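Local coordinates for 2',5'-phosphodiesterase 12 (Homo sapiens, PDB 4Z0V), which is a member of the endonuclease/exonuclease/phosphatase family and holds a bound magnesium ion, at residues A[161-169]-A[424-432]; A[337-348]-A[362-373]. One frame throughout, in Å; residues are numbered along the deposited sequence. Where two conformers were deposited one is given.

Contact 1 of 2, residues A[161-169]-A[424-432]; sequences YRQNLIQKE and VSHPSDHIA
In the endonuclease/exonuclease/phosphatase fold of this protein, helix 159-172 packs against the loop that leads into strand 433-439, and Pro427 carries most of the contact. Its ring lies against Leu165 and Ile166: CB is 3.8 Å from Leu165 CB, and CG is 3.6 Å from Ile166 CG1. Polar groups of the helix hold the loop on both sides of this apolar patch. Tyr161, its ring swung away from the backbone N (chi1 -176°), sends OH to Val424 O, a 2.6 Å hydrogen bond that lies in the carbonyl plane on a lone pair, while Leu165 CD1 rests on one face of the ring. Arg162 bends at chi3 (-58°) and lays its guanidinium edge-on to the proline carbonyl; NH2 donates to Pro427 O at 2.9 Å, nearly along the C=O axis. The magnesium ion is about 9 Å from the arginine side chain. Glu169 reaches out extended, OE1 accepting a hydrogen bond from a water that in turn accepts from Ala432 N, and its carboxylate is held further by Tyr173 and Tyr131. The carbonyls of Pro427, Ile133 and Leu134 all take N-H groups of the one buried Arg162 guanidinium, which thereby ties the loop and the helix to the chain just after strand 125-132.

Contact 2 of 2, residues A[337-348]-A[362-373]; sequences YHFVINGSIPED and NMSLTHFFKLKS
The Phe339 ring is sandwiched between two side chains of 362-373: Leu365 CD1 over one face and His367 CD2 over the other, with Thr366 N near its edge. The imidazole meets it in a T-shaped stack, edge of His367 to face of Phe339, planes at 86° and centroids 4.9 Å apart. One face of the imidazole is itself filled by Gly343 CA in a CH-pi contact, 3.8 Å from the ring centroid. The motif is a helix running into a short antiparallel beta pair: helix 337-342 ends at Gly343, whose positive phi turns the chain into strand 344-345, paired with 365-366. His367, just past strand 365-366, links the two elements. With CG tucked between its backbone N and carbonyl carbon (chi1 76°), the ring edge faces the last turn of the helix, where NE2 donates to Phe339 O at 2.8 Å and only weakly to Val340 O. Gly343 N reaches Phe339 O from the opposite face of that carbonyl's plane. ND1 accepts from Phe369 N, so both imidazole nitrogens are engaged and the ring rotation is fixed. Ser344 and Thr366 form the non-hydrogen-bonded pair; Ile345 and Leu365 form the hydrogen-bonded one, their side chains side by side, and Ile345 N donates to Leu365 O at 3.1 Å. On the helix side, Val340 CG1 packs on Leu371 CD1 at 3.7 Å, and waters link the backbone of Val340 and Ile341 to that of Leu371. Leu299 and Met302 of helix 295-316 pack on Ile345 and Phe339. At the far end, Asn362 ND2 donates to Glu347 O at 2.7 Å, its amide plane turned nearly onto that oxygen.

Overall arrangement
From the N terminus, the chain passes through the E-set-like N-terminal domain before reaching helix 159-172, the first half of contact 1. Its partner, 424-432, comes 255 residues later, so contact 1 closes a long loop that holds much of the endonuclease/exonuclease/phosphatase fold and returns the chain to strand 433-439 in the six-stranded sheet. Contact 2 lies wholly within that loop and is local: only 13 residues separate 337-348 from 362-373, and it joins helix 335-342 to strand 371-373 of the seven-stranded sheet. Contacts 1 and 2 do not touch; the centres of contact 1 and contact 2 are about 34 Å apart, and the nearest atoms of contacts 1 and 2 about 11 Å.

Contact 1 of 2, residues A[161-169]-A[424-432]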
loop_
_atom_site.group_PDB
_atom_site.type_symbol
_atom_site.label_atom_id
_atom_site.label_comp_id
_atom_site.label_asym_id
_atom_site.label_seq_id
_atom_site.Cartn_x
_atom_site.Cartn_y
_atom_site.Cartn_z
ATOM N N TYR A 161 6.970 0.815 -15.907
ATOM C CA TYR A 161 7.051 2.255 -15.702
ATOM C C TYR A 161 6.436 2.646 -14.335
ATOM O O TYR A 161 7.072 3.336 -13.513
ATOM C CB TYR A 161 6.331 3.000 -16.849
ATOM C CG TYR A 161 6.459 4.504 -16.739
ATOM C CD1 TYR A 161 5.500 5.260 -16.064
ATOM C CD2 TYR A 161 7.536 5.175 -17.309
ATOM C CE1 TYR A 161 5.605 6.651 -15.972
ATOM C CE2 TYR A 161 7.638 6.569 -17.249
ATOM C CZ TYR A 161 6.657 7.304 -16.598
ATOM O OH TYR A 161 6.770 8.677 -16.543
ATOM N N ARG A 162 5.169 2.257 -14.121
ATOM C CA ARG A 162 4.456 2.583 -12.872
ATOM C C ARG A 162 5.208 2.059 -11.631
ATOM O O ARG A 162 5.241 2.753 -10.619
ATOM C CB ARG A 162 3.037 2.030 -12.908
ATOM C CG ARG A 162 2.198 2.773 -13.940
ATOM C CD ARG A 162 0.691 2.666 -13.719
ATOM N NE ARG A 162 0.258 1.278 -13.714
ATOM C CZ ARG A 162 -0.236 0.639 -12.662
ATOM N NH1 ARG A 162 -0.622 -0.622 -12.770
ATOM N NH2 ARG A 162 -0.351 1.262 -11.490
ATOM N N GLN A 163 5.791 0.857 -11.704
ATOM C CA GLN A 163 6.528 0.312 -10.552
ATOM C C GLN A 163 7.730 1.135 -10.241
ATOM O O GLN A 163 8.025 1.330 -9.059
ATOM C CB GLN A 163 6.935 -1.156 -10.731
ATOM C CG GLN A 163 5.756 -2.102 -10.614
ATOM C CD GLN A 163 4.837 -1.821 -9.450
ATOM O OE1 GLN A 163 3.631 -1.614 -9.626
ATOM N NE2 GLN A 163 5.368 -1.825 -8.236
ATOM N N ASN A 164 8.424 1.656 -11.265
ATOM C CA ASN A 164 9.570 2.517 -10.954
ATOM C C ASN A 164 9.136 3.741 -10.126
ATOM O O ASN A 164 9.758 4.074 -9.109
ATOM C CB ASN A 164 10.256 2.953 -12.227
ATOM C CG ASN A 164 11.667 2.460 -12.318
ATOM O OD1 ASN A 164 12.616 3.237 -12.254
ATOM N ND2 ASN A 164 11.840 1.159 -12.441
ATOM N N LEU A 165 8.029 4.368 -10.542
ATOM C CA LEU A 165 7.510 5.530 -9.832
ATOM C C LEU A 165 7.032 5.167 -8.447
ATOM O O LEU A 165 7.317 5.903 -7.511
ATOM C CB LEU A 165 6.362 6.171 -10.632
ATOM C CG LEU A 165 6.757 7.241 -11.646
ATOM C CD1 LEU A 165 7.678 6.677 -12.724
ATOM C CD2 LEU A 165 5.508 7.810 -12.309
ATOM N N ILE A 166 6.347 4.024 -8.303
ATOM C CA ILE A 166 5.796 3.569 -7.004
ATOM C C ILE A 166 6.953 3.249 -6.056
ATOM O O ILE A 166 6.899 3.587 -4.885
ATOM C CB ILE A 166 4.840 2.358 -7.199
ATOM C CG1 ILE A 166 3.483 2.825 -7.819
ATOM C CG2 ILE A 166 4.582 1.609 -5.864
ATOM C CD1 ILE A 166 2.689 1.682 -8.568
ATOM N N GLN A 167 8.021 2.654 -6.572
ATOM C CA GLN A 167 9.185 2.372 -5.748
ATOM C C GLN A 167 9.812 3.667 -5.257
ATOM O O GLN A 167 10.079 3.800 -4.063
ATOM C CB GLN A 167 10.219 1.546 -6.535
ATOM C CG GLN A 167 9.815 0.067 -6.684
ATOM C CD GLN A 167 10.896 -0.682 -7.464
ATOM O OE1 GLN A 167 11.601 -0.115 -8.288
ATOM N NE2 GLN A 167 11.069 -1.968 -7.214
ATOM N N LYS A 168 9.984 4.646 -6.157
ATOM C CA LYS A 168 10.560 5.931 -5.766
ATOM C C LYS A 168 9.636 6.639 -4.751
ATOM O O LYS A 168 10.091 7.151 -3.739
ATOM C CB LYS A 168 10.799 6.820 -6.995
ATOM C CG LYS A 168 11.504 8.134 -6.585
ATOM C CD LYS A 168 11.888 9.024 -7.740
ATOM C CE LYS A 168 12.619 10.265 -7.236
ATOM N NZ LYS A 168 13.066 11.084 -8.408
ATOM N N GLU A 169 8.348 6.625 -5.035
ATOM C CA GLU A 169 7.346 7.262 -4.184
ATOM C C GLU A 169 7.355 6.687 -2.770
ATOM O O GLU A 169 7.499 7.425 -1.802
ATOM C CB GLU A 169 5.950 7.118 -4.794
ATOM C CG GLU A 169 4.925 7.798 -3.900
ATOM C CD GLU A 169 3.547 7.891 -4.500
ATOM O OE1 GLU A 169 2.662 8.466 -3.828
ATOM O OE2 GLU A 169 3.345 7.383 -5.625
ATOM N N VAL A 424 1.946 10.316 -16.702
ATOM C CA VAL A 424 3.399 10.165 -16.757
ATOM C C VAL A 424 4.053 10.600 -15.413
ATOM O O VAL A 424 5.177 10.203 -15.144
ATOM C CB VAL A 424 3.991 10.989 -17.942
ATOM C CG1 VAL A 424 3.505 10.441 -19.280
ATOM C CG2 VAL A 424 3.654 12.479 -17.817
ATOM N N SER A 425 3.341 11.385 -14.569
ATOM C CA SER A 425 3.887 11.908 -13.332
ATOM C C SER A 425 3.249 11.293 -12.082
ATOM O O SER A 425 3.627 11.654 -10.975
ATOM C CB SER A 425 3.702 13.426 -13.306
ATOM O OG SER A 425 4.384 14.009 -14.406
ATOM N N HIS A 426 2.280 10.379 -12.254
ATOM C CA HIS A 426 1.535 9.810 -11.128
ATOM C C HIS A 426 1.128 8.373 -11.467
ATOM O O HIS A 426 0.387 8.154 -12.425
ATOM C CB HIS A 426 0.308 10.693 -10.865
ATOM C CG HIS A 426 -0.351 10.360 -9.572
ATOM N ND1 HIS A 426 0.007 10.989 -8.406
ATOM C CD2 HIS A 426 -1.272 9.409 -9.295
ATOM C CE1 HIS A 426 -0.723 10.432 -7.452
ATOM N NE2 HIS A 426 -1.522 9.486 -7.942
ATOM N N PRO A 427 1.630 7.382 -10.696
ATOM C CA PRO A 427 1.469 5.979 -11.109
ATOM C C PRO A 427 0.187 5.247 -10.720
ATOM O O PRO A 427 0.148 4.021 -10.821
ATOM C CB PRO A 427 2.673 5.310 -10.429
ATOM C CG PRO A 427 2.795 6.093 -9.106
ATOM C CD PRO A 427 2.575 7.509 -9.554
ATOM N N SER A 428 -0.843 5.942 -10.263
ATOM C CA SER A 428 -2.081 5.240 -9.896
ATOM C C SER A 428 -3.268 6.141 -10.234
ATOM O O SER A 428 -3.060 7.308 -10.522
ATOM C CB SER A 428 -2.060 4.906 -8.399
ATOM O OG SER A 428 -3.325 4.384 -8.008
ATOM N N ASP A 429 -4.501 5.619 -10.196
ATOM C CA ASP A 429 -5.667 6.487 -10.345
ATOM C C ASP A 429 -6.047 7.040 -8.956
ATOM O O ASP A 429 -6.903 7.911 -8.851
ATOM C CB ASP A 429 -6.845 5.775 -11.029
ATOM C CG ASP A 429 -7.315 4.461 -10.438
ATOM O OD1 ASP A 429 -6.542 3.828 -9.696
ATOM O OD2 ASP A 429 -8.382 3.988 -10.847
ATOM N N HIS A 430 -5.392 6.537 -7.889
ATOM C CA HIS A 430 -5.562 7.041 -6.524
ATOM C C HIS A 430 -4.334 7.830 -6.104
ATOM O O HIS A 430 -3.282 7.722 -6.726
ATOM C CB HIS A 430 -5.796 5.892 -5.532
ATOM C CG HIS A 430 -7.128 5.228 -5.652
ATOM N ND1 HIS A 430 -8.090 5.353 -4.653
ATOM C CD2 HIS A 430 -7.595 4.398 -6.607
ATOM C CE1 HIS A 430 -9.125 4.622 -5.051
ATOM N NE2 HIS A 430 -8.876 4.028 -6.223
ATOM N N ILE A 431 -4.458 8.595 -5.019
ATOM C CA ILE A 431 -3.378 9.386 -4.443
ATOM C C ILE A 431 -3.057 8.806 -3.077
ATOM O O ILE A 431 -3.975 8.590 -2.279
ATOM C CB ILE A 431 -3.814 10.859 -4.365
ATOM C CG1 ILE A 431 -4.182 11.408 -5.766
ATOM C CG2 ILE A 431 -2.744 11.702 -3.674
ATOM C CD1 ILE A 431 -4.883 12.812 -5.733
ATOM N N ALA A 432 -1.772 8.559 -2.800
ATOM C CA ALA A 432 -1.346 8.024 -1.519
ATOM C C ALA A 432 -1.675 8.958 -0.395
ATOM O O ALA A 432 -1.501 10.190 -0.526
ATOM C CB ALA A 432 0.169 7.774 -1.523
HETATM O O HOH W 1 0.262 9.101 -4.750
#

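Contact 2 of 2, residues A[337-348]-A[362-373]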
loop_
_atom_site.group_PDB
_atom_site.type_symbol
_atom_site.label_atom_id
_atom_site.label_comp_id
_atom_site.label_asym_id
_atom_site.label_seq_id
_atom_site.Cartn_x
_atom_site.Cartn_y
_atom_site.Cartn_z
ATOM N N TYR A 337 -19.224 6.122 6.126
ATOM C CA TYR A 337 -18.350 7.091 6.780
ATOM C C TYR A 337 -18.964 7.592 8.109
ATOM O O TYR A 337 -18.248 7.734 9.101
ATOM C CB TYR A 337 -18.045 8.259 5.850
ATOM C CG TYR A 337 -16.999 9.186 6.422
ATOM C CD1 TYR A 337 -15.638 8.887 6.319
ATOM C CD2 TYR A 337 -17.362 10.366 7.064
ATOM C CE1 TYR A 337 -14.670 9.745 6.845
ATOM C CE2 TYR A 337 -16.403 11.240 7.570
ATOM C CZ TYR A 337 -15.060 10.921 7.469
ATOM O OH TYR A 337 -14.122 11.776 7.989
ATOM N N HIS A 338 -20.262 7.930 8.103
ATOM C CA HIS A 338 -20.959 8.394 9.320
ATOM C C HIS A 338 -20.836 7.330 10.458
ATOM O O HIS A 338 -20.533 7.656 11.618
ATOM C CB HIS A 338 -22.436 8.647 8.967
ATOM C CG HIS A 338 -23.279 9.026 10.143
ATOM N ND1 HIS A 338 -23.515 10.352 10.464
ATOM C CD2 HIS A 338 -23.885 8.236 11.061
ATOM C CE1 HIS A 338 -24.274 10.324 11.552
ATOM N NE2 HIS A 338 -24.510 9.071 11.955
ATOM N N PHE A 339 -21.059 6.079 10.114
ATOM C CA PHE A 339 -20.983 4.953 11.040
ATOM C C PHE A 339 -19.579 4.888 11.685
ATOM O O PHE A 339 -19.468 4.821 12.901
ATOM C CB PHE A 339 -21.335 3.643 10.311
ATOM C CG PHE A 339 -21.133 2.374 11.127
ATOM C CD1 PHE A 339 -21.771 2.202 12.352
ATOM C CD2 PHE A 339 -20.295 1.361 10.669
ATOM C CE1 PHE A 339 -21.593 1.027 13.093
ATOM C CE2 PHE A 339 -20.112 0.191 11.412
ATOM C CZ PHE A 339 -20.756 0.033 12.625
ATOM N N VAL A 340 -18.509 5.035 10.875
ATOM C CA VAL A 340 -17.139 4.955 11.394
ATOM C C VAL A 340 -16.884 6.072 12.408
ATOM O O VAL A 340 -16.432 5.799 13.521
ATOM C CB VAL A 340 -16.075 4.982 10.255
ATOM C CG1 VAL A 340 -14.651 5.044 10.827
ATOM C CG2 VAL A 340 -16.225 3.779 9.327
ATOM N N ILE A 341 -17.177 7.314 12.017
ATOM C CA ILE A 341 -16.873 8.525 12.788
ATOM C C ILE A 341 -17.793 8.728 14.015
ATOM O O ILE A 341 -17.332 9.250 15.029
ATOM C CB ILE A 341 -16.959 9.743 11.799
ATOM C CG1 ILE A 341 -15.866 9.622 10.691
ATOM C CG2 ILE A 341 -16.849 11.103 12.503
ATOM C CD1 ILE A 341 -14.461 9.420 11.151
ATOM N N ASN A 342 -19.063 8.367 13.901
ATOM C CA ASN A 342 -20.047 8.646 14.968
ATOM C C ASN A 342 -20.330 7.470 15.864
ATOM O O ASN A 342 -20.858 7.662 16.960
ATOM C CB ASN A 342 -21.348 9.149 14.347
ATOM C CG ASN A 342 -21.134 10.395 13.526
ATOM O OD1 ASN A 342 -21.451 10.422 12.341
ATOM N ND2 ASN A 342 -20.476 11.414 14.096
ATOM N N GLY A 343 -19.978 6.274 15.432
ATOM C CA GLY A 343 -20.197 5.101 16.261
ATOM C C GLY A 343 -21.572 4.486 16.139
ATOM O O GLY A 343 -21.859 3.510 16.815
ATOM N N SER A 344 -22.433 5.044 15.289
ATOM C CA SER A 344 -23.765 4.507 15.057
ATOM C C SER A 344 -24.294 4.975 13.729
ATOM O O SER A 344 -23.824 5.969 13.185
ATOM C CB SER A 344 -24.741 4.917 16.167
ATOM O OG SER A 344 -25.050 6.298 16.091
ATOM N N ILE A 345 -25.281 4.266 13.234
ATOM C CA ILE A 345 -26.002 4.629 12.023
ATOM C C ILE A 345 -27.475 4.273 12.267
ATOM O O ILE A 345 -27.772 3.172 12.764
ATOM C CB ILE A 345 -25.407 3.992 10.729
ATOM C CG1 ILE A 345 -26.093 4.580 9.473
ATOM C CG2 ILE A 345 -25.454 2.456 10.760
ATOM C CD1 ILE A 345 -25.480 4.287 8.186
ATOM N N PRO A 346 -28.404 5.179 11.940
ATOM C CA PRO A 346 -29.819 4.874 12.185
ATOM C C PRO A 346 -30.399 3.895 11.161
ATOM O O PRO A 346 -29.919 3.796 10.023
ATOM C CB PRO A 346 -30.496 6.240 12.096
ATOM C CG PRO A 346 -29.656 7.021 11.205
ATOM C CD PRO A 346 -28.235 6.549 11.410
ATOM N N GLU A 347 -31.460 3.192 11.582
ATOM C CA GLU A 347 -32.172 2.199 10.797
ATOM C C GLU A 347 -32.746 2.819 9.509
ATOM O O GLU A 347 -32.787 2.149 8.486
ATOM C CB GLU A 347 -33.299 1.592 11.662
ATOM C CG GLU A 347 -33.851 0.281 11.144
ATOM C CD GLU A 347 -35.117 -0.175 11.843
ATOM O OE1 GLU A 347 -35.085 -0.355 13.083
ATOM O OE2 GLU A 347 -36.142 -0.356 11.147
ATOM N N ASP A 348 -33.115 4.109 9.548
ATOM C CA ASP A 348 -33.708 4.812 8.411
ATOM C C ASP A 348 -32.682 5.440 7.444
ATOM O O ASP A 348 -33.091 6.199 6.557
ATOM C CB ASP A 348 -34.686 5.898 8.922
ATOM C CG ASP A 348 -34.102 7.102 9.642
ATOM O OD1 ASP A 348 -32.852 7.200 9.744
ATOM O OD2 ASP A 348 -34.889 7.973 10.068
ATOM N N ASN A 362 -32.565 -2.222 6.015
ATOM C CA ASN A 362 -32.608 -1.272 7.117
ATOM C C ASN A 362 -32.293 -1.928 8.430
ATOM O O ASN A 362 -32.957 -2.884 8.847
ATOM C CB ASN A 362 -33.976 -0.587 7.193
ATOM C CG ASN A 362 -34.242 0.247 5.980
ATOM O OD1 ASN A 362 -34.516 -0.269 4.894
ATOM N ND2 ASN A 362 -34.000 1.528 6.098
ATOM N N MET A 363 -31.260 -1.400 9.096
ATOM C CA MET A 363 -30.853 -1.902 10.407
ATOM C C MET A 363 -30.069 -0.826 11.115
ATOM O O MET A 363 -29.557 0.106 10.485
ATOM C CB MET A 363 -30.065 -3.232 10.310
ATOM C CG MET A 363 -28.743 -3.115 9.586
ATOM S SD MET A 363 -27.778 -4.641 9.502
ATOM C CE MET A 363 -28.737 -5.607 8.330
ATOM N N SER A 364 -30.025 -0.944 12.436
ATOM C CA SER A 364 -29.295 -0.057 13.323
ATOM C C SER A 364 -27.962 -0.724 13.648
ATOM O O SER A 364 -27.943 -1.918 13.945
ATOM C CB SER A 364 -30.106 0.186 14.592
ATOM O OG SER A 364 -29.495 1.184 15.397
ATOM N N LEU A 365 -26.856 0.012 13.562
ATOM C CA LEU A 365 -25.527 -0.533 13.899
ATOM C C LEU A 365 -24.837 0.380 14.866
ATOM O O LEU A 365 -24.986 1.587 14.753
ATOM C CB LEU A 365 -24.621 -0.708 12.662
ATOM C CG LEU A 365 -25.099 -1.579 11.488
ATOM C CD1 LEU A 365 -24.091 -1.510 10.360
ATOM C CD2 LEU A 365 -25.328 -3.020 11.902
ATOM N N THR A 366 -24.048 -0.193 15.790
ATOM C CA THR A 366 -23.288 0.573 16.776
ATOM C C THR A 366 -21.903 -0.002 16.976
ATOM O O THR A 366 -21.722 -1.211 16.903
ATOM C CB THR A 366 -23.994 0.598 18.138
ATOM O OG1 THR A 366 -24.267 -0.735 18.549
ATOM C CG2 THR A 366 -25.242 1.419 18.129
ATOM N N HIS A 367 -20.934 0.862 17.259
ATOM C CA HIS A 367 -19.576 0.398 17.574
ATOM C C HIS A 367 -19.011 1.368 18.589
ATOM O O HIS A 367 -19.463 2.531 18.653
ATOM C CB HIS A 367 -18.671 0.208 16.329
ATOM C CG HIS A 367 -18.154 1.483 15.745
ATOM N ND1 HIS A 367 -17.025 2.097 16.254
ATOM C CD2 HIS A 367 -18.627 2.220 14.715
ATOM C CE1 HIS A 367 -16.854 3.195 15.534
ATOM N NE2 HIS A 367 -17.796 3.314 14.596
ATOM N N PHE A 368 -17.987 0.942 19.341
ATOM C CA PHE A 368 -17.434 1.809 20.379
ATOM C C PHE A 368 -16.023 2.282 20.098
ATOM O O PHE A 368 -15.369 2.781 21.017
ATOM C CB PHE A 368 -17.512 1.130 21.767
ATOM C CG PHE A 368 -18.905 0.630 22.062
ATOM C CD1 PHE A 368 -19.961 1.520 22.221
ATOM C CD2 PHE A 368 -19.174 -0.733 22.116
ATOM C CE1 PHE A 368 -21.257 1.059 22.462
ATOM C CE2 PHE A 368 -20.470 -1.194 22.358
ATOM C CZ PHE A 368 -21.505 -0.294 22.519
ATOM N N PHE A 369 -15.548 2.183 18.831
ATOM C CA PHE A 369 -14.233 2.731 18.521
ATOM C C PHE A 369 -14.322 4.239 18.390
ATOM O O PHE A 369 -15.337 4.737 17.904
ATOM C CB PHE A 369 -13.739 2.170 17.172
ATOM C CG PHE A 369 -13.275 0.739 17.230
ATOM C CD1 PHE A 369 -12.003 0.421 17.696
ATOM C CD2 PHE A 369 -14.109 -0.294 16.822
ATOM C CE1 PHE A 369 -11.554 -0.908 17.701
ATOM C CE2 PHE A 369 -13.659 -1.614 16.812
ATOM C CZ PHE A 369 -12.383 -1.908 17.251
ATOM N N LYS A 370 -13.262 4.962 18.753
ATOM C CA LYS A 370 -13.222 6.418 18.530
ATOM C C LYS A 370 -12.192 6.624 17.446
ATOM O O LYS A 370 -10.988 6.576 17.721
ATOM C CB LYS A 370 -12.907 7.195 19.817
ATOM C CG LYS A 370 -13.840 6.845 20.978
ATOM C CD LYS A 370 -15.333 7.049 20.650
ATOM C CE LYS A 370 -16.217 6.295 21.624
ATOM N NZ LYS A 370 -17.635 6.302 21.181
ATOM N N LEU A 371 -12.681 6.755 16.193
ATOM C CA LEU A 371 -11.849 6.808 14.991
ATOM C C LEU A 371 -11.934 8.120 14.307
ATOM O O LEU A 371 -13.008 8.683 14.152
ATOM C CB LEU A 371 -12.233 5.696 13.998
ATOM C CG LEU A 371 -12.121 4.253 14.523
ATOM C CD1 LEU A 371 -12.844 3.287 13.602
ATOM C CD2 LEU A 371 -10.677 3.839 14.720
ATOM N N LYS A 372 -10.785 8.620 13.920
ATOM C CA LYS A 372 -10.682 9.888 13.218
ATOM C C LYS A 372 -9.996 9.618 11.903
ATOM O O LYS A 372 -9.058 8.819 11.874
ATOM C CB LYS A 372 -9.854 10.874 14.068
ATOM C CG LYS A 372 -9.538 12.209 13.399
ATOM C CD LYS A 372 -8.525 13.018 14.208
ATOM C CE LYS A 372 -8.118 14.263 13.448
ATOM N NZ LYS A 372 -7.113 15.069 14.187
ATOM N N SER A 373 -10.454 10.259 10.828
ATOM C CA SER A 373 -9.743 10.175 9.546
ATOM C C SER A 373 -8.478 11.033 9.710
ATOM O O SER A 373 -8.557 12.267 9.828
ATOM C CB SER A 373 -10.628 10.684 8.406
ATOM O OG SER A 373 -9.834 10.714 7.233
HETATM O O HOH W 2 -12.657 12.133 10.619
HETATM O O HOH W 3 -15.629 6.707 15.942
HETATM O O HOH W 4 -14.725 10.230 15.426
#